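Local coordinates for protein putative cytochrome P450 154A1 (Streptomyces coelicolor, PDB 1ODO) that is a putative cytochrome P450, a mostly helical protein that binds protoporphyrin IX containing iron and here also holds 4-phenyl-1H-imidazole, at residues D16-H21 / R284-V289; T23-G28 / Y319-R324; D252-T257 / E280-H285. One frame throughout, in Å; residues are numbered along the deposited sequence.

Contact 1: residues D16-H21 / R284-V289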
loop_
_atom_site.group_PDB
_atom_site.type_symbol
_atom_site.label_atom_id
_atom_site.label_comp_id
_atom_site.label_asym_id
_atom_site.label_seq_id
_atom_site.Cartn_x
_atom_site.Cartn_y
_atom_site.Cartn_z
ATOM N N ASP A 16 2.142 -7.000 16.592
ATOM C CA ASP A 16 2.417 -5.799 17.375
ATOM C C ASP A 16 3.454 -4.933 16.668
ATOM O O ASP A 16 4.622 -4.895 17.068
ATOM C CB ASP A 16 2.929 -6.209 18.759
ATOM C CG ASP A 16 3.121 -5.028 19.688
ATOM O OD1 ASP A 16 2.824 -3.883 19.286
ATOM O OD2 ASP A 16 3.568 -5.249 20.832
ATOM N N HIS A 17 3.018 -4.228 15.627
ATOM C CA HIS A 17 3.920 -3.377 14.868
ATOM C C HIS A 17 4.503 -2.194 15.634
ATOM O O HIS A 17 5.596 -1.736 15.308
ATOM C CB HIS A 17 3.249 -2.909 13.565
ATOM C CG HIS A 17 2.172 -1.884 13.750
ATOM N ND1 HIS A 17 1.028 -2.123 14.480
ATOM C CD2 HIS A 17 2.050 -0.627 13.259
ATOM C CE1 HIS A 17 0.245 -1.059 14.430
ATOM N NE2 HIS A 17 0.842 -0.136 13.695
ATOM N N HIS A 18 3.794 -1.699 16.648
ATOM C CA HIS A 18 4.311 -0.567 17.421
ATOM C C HIS A 18 5.568 -0.988 18.171
ATOM O O HIS A 18 6.550 -0.247 18.222
ATOM C CB HIS A 18 3.281 -0.057 18.429
ATOM C CG HIS A 18 2.094 0.600 17.800
ATOM N ND1 HIS A 18 2.197 1.410 16.690
ATOM C CD2 HIS A 18 0.785 0.601 18.147
ATOM C CE1 HIS A 18 1.003 1.881 16.379
ATOM N NE2 HIS A 18 0.129 1.406 17.248
ATOM N N THR A 19 5.535 -2.169 18.776
ATOM C CA THR A 19 6.703 -2.642 19.504
ATOM C C THR A 19 7.786 -2.934 18.476
ATOM O O THR A 19 8.966 -2.675 18.706
ATOM C CB THR A 19 6.403 -3.922 20.299
ATOM O OG1 THR A 19 5.466 -3.621 21.338
ATOM C CG2 THR A 19 7.686 -4.476 20.925
ATOM N N GLU A 20 7.375 -3.465 17.328
ATOM C CA GLU A 20 8.326 -3.782 16.270
ATOM C C GLU A 20 9.095 -2.526 15.849
ATOM O O GLU A 20 10.300 -2.587 15.605
ATOM C CB GLU A 20 7.600 -4.375 15.060
ATOM C CG GLU A 20 8.519 -4.656 13.875
ATOM C CD GLU A 20 7.784 -5.261 12.700
ATOM O OE1 GLU A 20 7.707 -6.509 12.615
ATOM O OE2 GLU A 20 7.272 -4.485 11.868
ATOM N N HIS A 21 8.403 -1.390 15.759
ATOM C CA HIS A 21 9.066 -0.144 15.364
ATOM C C HIS A 21 10.228 0.141 16.310
ATOM O O HIS A 21 11.339 0.447 15.883
ATOM C CB HIS A 21 8.121 1.063 15.445
ATOM C CG HIS A 21 6.947 0.997 14.520
ATOM N ND1 HIS A 21 6.943 0.242 13.369
ATOM C CD2 HIS A 21 5.750 1.630 14.561
ATOM C CE1 HIS A 21 5.794 0.411 12.739
ATOM N NE2 HIS A 21 5.053 1.250 13.441
ATOM N N ARG A 284 1.655 9.192 7.862
ATOM C CA ARG A 284 2.904 9.200 8.614
ATOM C C ARG A 284 2.835 8.288 9.838
ATOM O O ARG A 284 3.698 7.435 10.036
ATOM C CB ARG A 284 3.241 10.619 9.089
ATOM C CG ARG A 284 4.592 10.726 9.825
ATOM C CD ARG A 284 4.713 12.043 10.596
ATOM N NE ARG A 284 3.829 12.051 11.761
ATOM C CZ ARG A 284 4.071 11.376 12.882
ATOM N NH1 ARG A 284 5.177 10.651 12.997
ATOM N NH2 ARG A 284 3.194 11.402 13.878
ATOM N N HIS A 285 1.792 8.488 10.643
ATOM C CA HIS A 285 1.548 7.736 11.876
ATOM C C HIS A 285 1.168 6.258 11.731
ATOM O O HIS A 285 1.621 5.414 12.513
ATOM C CB HIS A 285 0.481 8.487 12.691
ATOM C CG HIS A 285 0.396 8.072 14.128
ATOM N ND1 HIS A 285 -0.654 7.330 14.626
ATOM C CD2 HIS A 285 1.221 8.311 15.176
ATOM C CE1 HIS A 285 -0.473 7.129 15.920
ATOM N NE2 HIS A 285 0.656 7.715 16.278
ATOM N N GLU A 286 0.330 5.942 10.752
ATOM C CA GLU A 286 -0.085 4.556 10.536
ATOM C C GLU A 286 -0.196 4.261 9.045
ATOM O O GLU A 286 -1.290 4.047 8.522
ATOM C CB GLU A 286 -1.427 4.282 11.221
ATOM C CG GLU A 286 -1.387 4.417 12.737
ATOM C CD GLU A 286 -0.593 3.316 13.426
ATOM O OE1 GLU A 286 0.077 2.513 12.736
ATOM O OE2 GLU A 286 -0.639 3.259 14.670
ATOM N N PRO A 287 0.945 4.259 8.336
ATOM C CA PRO A 287 0.977 3.990 6.893
ATOM C C PRO A 287 0.470 2.582 6.581
ATOM O O PRO A 287 0.642 1.668 7.389
ATOM C CB PRO A 287 2.453 4.187 6.538
ATOM C CG PRO A 287 3.161 3.813 7.806
ATOM C CD PRO A 287 2.305 4.465 8.867
ATOM N N ALA A 288 -0.140 2.416 5.410
ATOM C CA ALA A 288 -0.682 1.122 4.986
ATOM C C ALA A 288 0.346 0.033 4.688
ATOM O O ALA A 288 0.046 -1.157 4.826
ATOM C CB ALA A 288 -1.600 1.317 3.771
ATOM N N VAL A 289 1.545 0.430 4.269
ATOM C CA VAL A 289 2.608 -0.525 3.956
ATOM C C VAL A 289 3.758 -0.280 4.935
ATOM O O VAL A 289 4.438 0.744 4.863
ATOM C CB VAL A 289 3.101 -0.340 2.508
ATOM C CG1 VAL A 289 4.275 -1.269 2.225
ATOM C CG2 VAL A 289 1.955 -0.620 1.545
HETATM O O HOH W 1 2.916 2.628 12.300
#
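E286 reaches from just beyond helix 275-285 to the first turn of helix 17-25 and meets the imidazole of H17 with its carboxylate. Its side chain can be followed outward. CB and the start of the chain pass Q253 of helix 247-260. The chain folds about CB-CG (chi2 -70°), and the carboxylate comes to the two histidines, H17 and H18. CD then stands 3.7 Å from H17 NE2. OE1 does the binding: H17 NE2 donates to it at 2.9 Å with an N-H...O angle of 166°. The bond lies almost in the imidazole plane and arrives on the syn side of the carboxylate, 19° out of its plane, although the ring and carboxylate planes are well turned from each other. A water bonds the same OE1 at 2.9 Å and H21 NE2 at 2.8 Å, so a second histidine is tied in through solvent. N396 ND2 is a further partner of OE1, making three groups round one oxygen, an arrangement consistent with a carboxylate that stays ionised. OE2 turns to the edge of the H18 ring, whose orientation in the model is doubtful. The H17 and H18 rings lie partly over one another, offset toward their rims. D16 caps the helix that carries these histidines, its OD1 accepting from T19 N at 3.2 Å. The arrangement is a His-carboxylate hydrogen bond that ties the N-terminal helix to the segment that follows helix 275-285, where A288 touches the haem of this P450 fold.

Contact 2: residues T23-G28 / Y319-R324. With HEM (protoporphyrin IX containing Fe), chain B.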
loop_
_atom_site.group_PDB
_atom_site.type_symbol
_atom_site.label_atom_id
_atom_site.label_comp_id
_atom_site.label_asym_id
_atom_site.label_seq_id
_atom_site.Cartn_x
_atom_site.Cartn_y
_atom_site.Cartn_z
ATOM N N THR A 23 11.792 -1.962 18.423
ATOM C CA THR A 23 12.811 -2.997 18.360
ATOM C C THR A 23 13.745 -2.779 17.172
ATOM O O THR A 23 14.965 -2.914 17.296
ATOM C CB THR A 23 12.159 -4.387 18.265
ATOM O OG1 THR A 23 11.275 -4.569 19.379
ATOM C CG2 THR A 23 13.221 -5.480 18.281
ATOM N N LEU A 24 13.179 -2.433 16.021
ATOM C CA LEU A 24 13.999 -2.204 14.844
ATOM C C LEU A 24 14.875 -0.967 15.008
ATOM O O LEU A 24 16.072 -1.007 14.734
ATOM C CB LEU A 24 13.119 -2.048 13.601
ATOM C CG LEU A 24 12.527 -3.326 13.002
ATOM C CD1 LEU A 24 11.470 -2.970 11.953
ATOM C CD2 LEU A 24 13.652 -4.155 12.376
ATOM N N ARG A 25 14.285 0.137 15.460
ATOM C CA ARG A 25 15.062 1.355 15.634
ATOM C C ARG A 25 16.130 1.224 16.727
ATOM O O ARG A 25 17.066 2.021 16.796
ATOM C CB ARG A 25 14.135 2.548 15.909
ATOM C CG ARG A 25 13.342 3.009 14.669
ATOM C CD ARG A 25 13.008 4.494 14.762
ATOM N NE ARG A 25 12.366 4.790 16.037
ATOM C CZ ARG A 25 11.062 4.688 16.267
ATOM N NH1 ARG A 25 10.233 4.316 15.296
ATOM N NH2 ARG A 25 10.591 4.910 17.489
ATOM N N GLU A 26 15.990 0.206 17.568
ATOM C CA GLU A 26 16.938 -0.045 18.650
ATOM C C GLU A 26 18.297 -0.435 18.047
ATOM O O GLU A 26 19.342 -0.285 18.682
ATOM C CB GLU A 26 16.400 -1.188 19.516
ATOM C CG GLU A 26 17.213 -1.550 20.725
ATOM C CD GLU A 26 16.588 -2.705 21.495
ATOM O OE1 GLU A 26 15.353 -2.699 21.671
ATOM O OE2 GLU A 26 17.333 -3.612 21.925
ATOM N N GLY A 27 18.274 -0.929 16.811
ATOM C CA GLY A 27 19.508 -1.332 16.155
ATOM C C GLY A 27 20.238 -0.229 15.408
ATOM O O GLY A 27 21.227 -0.483 14.723
ATOM N N GLY A 28 19.763 1.002 15.546
ATOM C CA GLY A 28 20.405 2.105 14.859
ATOM C C GLY A 28 19.748 2.322 13.508
ATOM O O GLY A 28 18.617 1.875 13.285
ATOM N N TYR A 319 9.373 1.644 6.167
ATOM C CA TYR A 319 8.677 2.926 6.189
ATOM C C TYR A 319 7.922 3.337 7.442
ATOM O O TYR A 319 8.030 4.488 7.881
ATOM C CB TYR A 319 7.732 2.982 4.990
ATOM C CG TYR A 319 8.453 2.945 3.662
ATOM C CD1 TYR A 319 7.933 2.229 2.586
ATOM C CD2 TYR A 319 9.636 3.658 3.470
ATOM C CE1 TYR A 319 8.574 2.226 1.347
ATOM C CE2 TYR A 319 10.284 3.664 2.234
ATOM C CZ TYR A 319 9.743 2.946 1.179
ATOM O OH TYR A 319 10.372 2.952 -0.046
ATOM N N ALA A 320 7.144 2.419 8.006
ATOM C CA ALA A 320 6.375 2.719 9.208
ATOM C C ALA A 320 7.281 3.138 10.357
ATOM O O ALA A 320 7.018 4.140 11.023
ATOM C CB ALA A 320 5.534 1.509 9.610
ATOM N N ALA A 321 8.350 2.377 10.581
ATOM C CA ALA A 321 9.291 2.683 11.658
ATOM C C ALA A 321 10.027 3.988 11.373
ATOM O O ALA A 321 10.280 4.781 12.283
ATOM C CB ALA A 321 10.292 1.543 11.820
ATOM N N ALA A 322 10.365 4.206 10.105
ATOM C CA ALA A 322 11.074 5.413 9.696
ATOM C C ALA A 322 10.218 6.664 9.883
ATOM O O ALA A 322 10.730 7.723 10.257
ATOM C CB ALA A 322 11.511 5.294 8.236
ATOM N N ASN A 323 8.919 6.545 9.624
ATOM C CA ASN A 323 8.018 7.685 9.770
ATOM C C ASN A 323 7.956 8.173 11.215
ATOM O O ASN A 323 7.522 9.294 11.475
ATOM C CB ASN A 323 6.603 7.329 9.314
ATOM C CG ASN A 323 6.460 7.284 7.801
ATOM O OD1 ASN A 323 7.359 7.683 7.059
ATOM N ND2 ASN A 323 5.306 6.809 7.337
ATOM N N ARG A 324 8.382 7.324 12.147
ATOM C CA ARG A 324 8.371 7.669 13.568
ATOM C C ARG A 324 9.767 7.866 14.143
ATOM O O ARG A 324 9.950 7.860 15.363
ATOM C CB ARG A 324 7.635 6.582 14.362
ATOM C CG ARG A 324 6.112 6.575 14.151
ATOM C CD ARG A 324 5.524 5.213 14.506
ATOM N NE ARG A 324 4.061 5.161 14.438
ATOM C CZ ARG A 324 3.267 5.152 15.506
ATOM N NH1 ARG A 324 3.792 5.201 16.725
ATOM N NH2 ARG A 324 1.951 5.057 15.363
HETATM C CHA HEM B . 4.432 1.638 -5.337
HETATM C CHB HEM B . 0.172 2.072 -7.539
HETATM C CHC HEM B . -1.909 3.146 -3.317
HETATM C CHD HEM B . 2.345 2.687 -1.133
HETATM C C1A HEM B . 3.477 1.672 -6.324
HETATM C C2A HEM B . 3.693 1.410 -7.743
HETATM C C3A HEM B . 2.507 1.525 -8.356
HETATM C C4A HEM B . 1.514 1.868 -7.348
HETATM C CMA HEM B . 2.197 1.335 -9.851
HETATM C CAA HEM B . 5.063 1.064 -8.366
HETATM C CBA HEM B . 5.866 2.343 -8.665
HETATM C CGA HEM B . 7.250 2.124 -9.273
HETATM O O1A HEM B . 7.886 1.092 -8.856
HETATM O O2A HEM B . 7.662 2.938 -10.098
HETATM C C1B HEM B . -0.766 2.392 -6.594
HETATM C C2B HEM B . -2.178 2.583 -6.873
HETATM C C3B HEM B . -2.773 2.888 -5.684
HETATM C C4B HEM B . -1.743 2.886 -4.670
HETATM C CMB HEM B . -2.825 2.451 -8.268
HETATM C CAB HEM B . -4.257 3.187 -5.392
HETATM C CBB HEM B . -4.789 4.469 -6.052
HETATM C C1C HEM B . -0.916 3.123 -2.349
HETATM C C2C HEM B . -1.149 3.394 -0.922
HETATM C C3C HEM B . 0.046 3.260 -0.304
HETATM C C4C HEM B . 1.010 2.918 -1.330
HETATM C CMC HEM B . -2.549 3.750 -0.332
HETATM C CAC HEM B . 0.442 3.406 1.189
HETATM C CBC HEM B . -0.081 4.642 1.930
HETATM C C1D HEM B . 3.288 2.358 -2.066
HETATM C C2D HEM B . 4.686 2.108 -1.800
HETATM C C3D HEM B . 5.275 1.802 -2.980
HETATM C C4D HEM B . 4.245 1.877 -3.991
HETATM C CMD HEM B . 5.334 2.171 -0.403
HETATM C CAD HEM B . 6.751 1.421 -3.182
HETATM C CBD HEM B . 7.807 2.518 -3.010
HETATM C CGD HEM B . 9.156 1.858 -3.198
HETATM O O1D HEM B . 9.891 1.715 -2.213
HETATM O O2D HEM B . 9.422 1.453 -4.353
HETATM N NA HEM B . 2.147 1.954 -6.118
HETATM N NB HEM B . -0.525 2.575 -5.236
HETATM N NC HEM B . 0.410 2.841 -2.570
HETATM N ND HEM B . 3.022 2.208 -3.424
HETATM FE FE HEM B . 1.280 2.406 -4.331
#
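The carbonyl oxygen of A321 accepts two N-H groups: R25 NH1 across the contact at 3.0 Å, and R324 N from its own segment at 3.2 Å. R25 approaches in the carbonyl plane on a lone pair, with a C=O...N angle of 129°. The bond is less straight at hydrogen, 138°, and the oxygen lies 22° out of the guanidinium plane. A second carbonyl, R324 O, sits over the centre of one guanidinium face, 3.5 Å from R25 CZ, so the group has one carbonyl at its edge and another on its face. The bend of R25 at chi3 brings NH1 round to A321, while CG of R25 stays 4.4 Å from CB of A321. R324 meets R25 with its backbone and CB, for its own guanidinium leads away to a salt bridge with D333 and a hydrogen bond to H285 O. At the other end of the short helix 319-322, Y319 OH donates to the haem propionate oxygen O1D at 2.5 Å; R295, H95, R99 and H352 also bond the haem. Y319 packs on L292 and R295 of strand 292-297, in the six-stranded mixed sheet. On the opposing segment, L24 leans on L8 of strand 8-9, an outermost strand of that same sheet, so the 23-25 part of helix 17-25 touches both strand 8-9 and the 319-324 segment.

Contact 3: residues D252-T257 / E280-H285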
loop_
_atom_site.group_PDB
_atom_site.type_symbol
_atom_site.label_atom_id
_atom_site.label_comp_id
_atom_site.label_asym_id
_atom_site.label_seq_id
_atom_site.Cartn_x
_atom_site.Cartn_y
_atom_site.Cartn_z
ATOM N N ASP A 252 -9.179 2.994 6.823
ATOM C CA ASP A 252 -9.344 2.304 8.099
ATOM C C ASP A 252 -8.655 3.099 9.213
ATOM O O ASP A 252 -9.293 3.527 10.180
ATOM C CB ASP A 252 -8.716 0.903 7.975
ATOM C CG ASP A 252 -8.649 0.139 9.303
ATOM O OD1 ASP A 252 -8.536 0.764 10.376
ATOM O OD2 ASP A 252 -8.679 -1.108 9.264
ATOM N N GLN A 253 -7.349 3.298 9.065
ATOM C CA GLN A 253 -6.564 4.029 10.051
ATOM C C GLN A 253 -7.015 5.469 10.282
ATOM O O GLN A 253 -7.067 5.922 11.426
ATOM C CB GLN A 253 -5.087 4.003 9.659
ATOM C CG GLN A 253 -4.472 2.607 9.629
ATOM C CD GLN A 253 -4.331 1.978 11.011
ATOM O OE1 GLN A 253 -4.677 2.582 12.025
ATOM N NE2 GLN A 253 -3.819 0.753 11.050
ATOM N N ALA A 254 -7.343 6.191 9.212
ATOM C CA ALA A 254 -7.780 7.576 9.359
ATOM C C ALA A 254 -9.065 7.642 10.177
ATOM O O ALA A 254 -9.176 8.426 11.114
ATOM C CB ALA A 254 -7.995 8.217 7.984
ATOM N N VAL A 255 -10.040 6.812 9.820
ATOM C CA VAL A 255 -11.303 6.804 10.545
ATOM C C VAL A 255 -11.098 6.380 11.994
ATOM O O VAL A 255 -11.583 7.037 12.912
ATOM C CB VAL A 255 -12.327 5.853 9.886
ATOM C CG1 VAL A 255 -13.595 5.787 10.732
ATOM C CG2 VAL A 255 -12.659 6.345 8.493
ATOM N N HIS A 256 -10.369 5.288 12.198
ATOM C CA HIS A 256 -10.119 4.796 13.548
ATOM C C HIS A 256 -9.452 5.847 14.430
ATOM O O HIS A 256 -9.776 5.969 15.613
ATOM C CB HIS A 256 -9.264 3.527 13.505
ATOM C CG HIS A 256 -9.106 2.865 14.839
ATOM N ND1 HIS A 256 -8.077 3.167 15.705
ATOM C CD2 HIS A 256 -9.875 1.950 15.474
ATOM C CE1 HIS A 256 -8.220 2.467 16.817
ATOM N NE2 HIS A 256 -9.305 1.721 16.702
ATOM N N THR A 257 -8.523 6.606 13.862
ATOM C CA THR A 257 -7.840 7.634 14.630
ATOM C C THR A 257 -8.825 8.730 15.034
ATOM O O THR A 257 -8.839 9.170 16.184
ATOM C CB THR A 257 -6.684 8.256 13.824
ATOM O OG1 THR A 257 -5.658 7.275 13.637
ATOM C CG2 THR A 257 -6.096 9.450 14.553
ATOM N N GLU A 280 -2.561 13.128 5.639
ATOM C CA GLU A 280 -1.103 13.138 5.650
ATOM C C GLU A 280 -0.541 12.644 6.977
ATOM O O GLU A 280 0.467 11.945 7.001
ATOM C CB GLU A 280 -0.558 14.536 5.350
ATOM C CG GLU A 280 -0.782 14.960 3.906
ATOM C CD GLU A 280 -0.347 13.885 2.926
ATOM O OE1 GLU A 280 -1.187 13.428 2.123
ATOM O OE2 GLU A 280 0.836 13.488 2.964
ATOM N N GLU A 281 -1.180 13.007 8.083
ATOM C CA GLU A 281 -0.690 12.560 9.379
ATOM C C GLU A 281 -0.981 11.069 9.554
ATOM O O GLU A 281 -0.244 10.370 10.247
ATOM C CB GLU A 281 -1.327 13.362 10.518
ATOM C CG GLU A 281 -0.900 12.891 11.907
ATOM C CD GLU A 281 0.571 13.165 12.223
ATOM O OE1 GLU A 281 1.382 13.367 11.289
ATOM O OE2 GLU A 281 0.917 13.165 13.422
ATOM N N THR A 282 -2.060 10.585 8.938
ATOM C CA THR A 282 -2.406 9.168 9.044
ATOM C C THR A 282 -1.348 8.386 8.262
ATOM O O THR A 282 -0.886 7.326 8.690
ATOM C CB THR A 282 -3.807 8.868 8.448
ATOM O OG1 THR A 282 -4.813 9.562 9.203
ATOM C CG2 THR A 282 -4.100 7.360 8.490
ATOM N N LEU A 283 -0.955 8.922 7.115
ATOM C CA LEU A 283 0.054 8.271 6.282
ATOM C C LEU A 283 1.387 8.198 7.027
ATOM O O LEU A 283 2.159 7.255 6.860
ATOM C CB LEU A 283 0.222 9.042 4.973
ATOM C CG LEU A 283 -0.968 8.902 4.020
ATOM C CD1 LEU A 283 -0.857 9.867 2.844
ATOM C CD2 LEU A 283 -1.015 7.469 3.529
ATOM N N ARG A 284 1.655 9.192 7.862
ATOM C CA ARG A 284 2.904 9.200 8.614
ATOM C C ARG A 284 2.835 8.288 9.838
ATOM O O ARG A 284 3.698 7.435 10.036
ATOM C CB ARG A 284 3.241 10.619 9.089
ATOM C CG ARG A 284 4.592 10.726 9.825
ATOM C CD ARG A 284 4.713 12.043 10.596
ATOM N NE ARG A 284 3.829 12.051 11.761
ATOM C CZ ARG A 284 4.071 11.376 12.882
ATOM N NH1 ARG A 284 5.177 10.651 12.997
ATOM N NH2 ARG A 284 3.194 11.402 13.878
ATOM N N HIS A 285 1.792 8.488 10.643
ATOM C CA HIS A 285 1.548 7.736 11.876
ATOM C C HIS A 285 1.168 6.258 11.731
ATOM O O HIS A 285 1.621 5.414 12.513
ATOM C CB HIS A 285 0.481 8.487 12.691
ATOM C CG HIS A 285 0.396 8.072 14.128
ATOM N ND1 HIS A 285 -0.654 7.330 14.626
ATOM C CD2 HIS A 285 1.221 8.311 15.176
ATOM C CE1 HIS A 285 -0.473 7.129 15.920
ATOM N NE2 HIS A 285 0.656 7.715 16.278
HETATM O O HOH W 2 -3.353 6.995 14.865
#
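T282 faces A254 with both branches of its side chain, and its chi1 of -63° sets their roles: OG1 lies beside the backbone N and CG2 is swung to the far side from that N. OG1 can thus bond V278 O one turn back in its own helix while still lying 3.7 Å from A254 CB. CG2 carries the rest, 3.5 Å from A254 N and 3.7 Å from Q253 CB, so the methyl sits against the backbone of the opposing helix. Such small groups let the helices come close: the CA atoms of A254 and T282 are 5.6 Å apart. No direct hydrogen bond crosses. A water joins the helices further along, bonding T257 OG1 at 2.6 Å and accepting a weak bond from H285 ND1. On another side of helix 275-285, R284 grips E281 side-on, NE to OE1 at 2.8 Å and NH2 to OE2, both nearly straight at 167° and 169°. R339 adds a second salt bridge to E281 OE2, which fits the ExxR motif and its partner arginine in cytochromes P450. Helix 247-260, for its part, rests A254 and V255 on L368 of helix 357-374, so A254 lies against both T282 of helix 275-285 and L368, while T282 also touches F335 of a loop.

Along the chain the segments run 16-21, 23-28, 252-257, 280-285, 284-289, 319-324, so contact 3 is nested inside the span closed by contact 2, while contacts 1 and 2 interleave. Helix 17-25 serves contacts 1 and 2, whose centres are about 9 Å apart. Helix 275-285 serves contacts 1 and 3, about 11 Å apart between centres, with R284 and H285 common to both. Contacts 2 and 3 are farther apart, about 18 Å between centres, yet they still touch through H285 and R324. Helix 275-285 is therefore held to the N-terminal helix, to helix 247-260 and to the 319-324 segment, and all three contacts include a residue of the haem pocket.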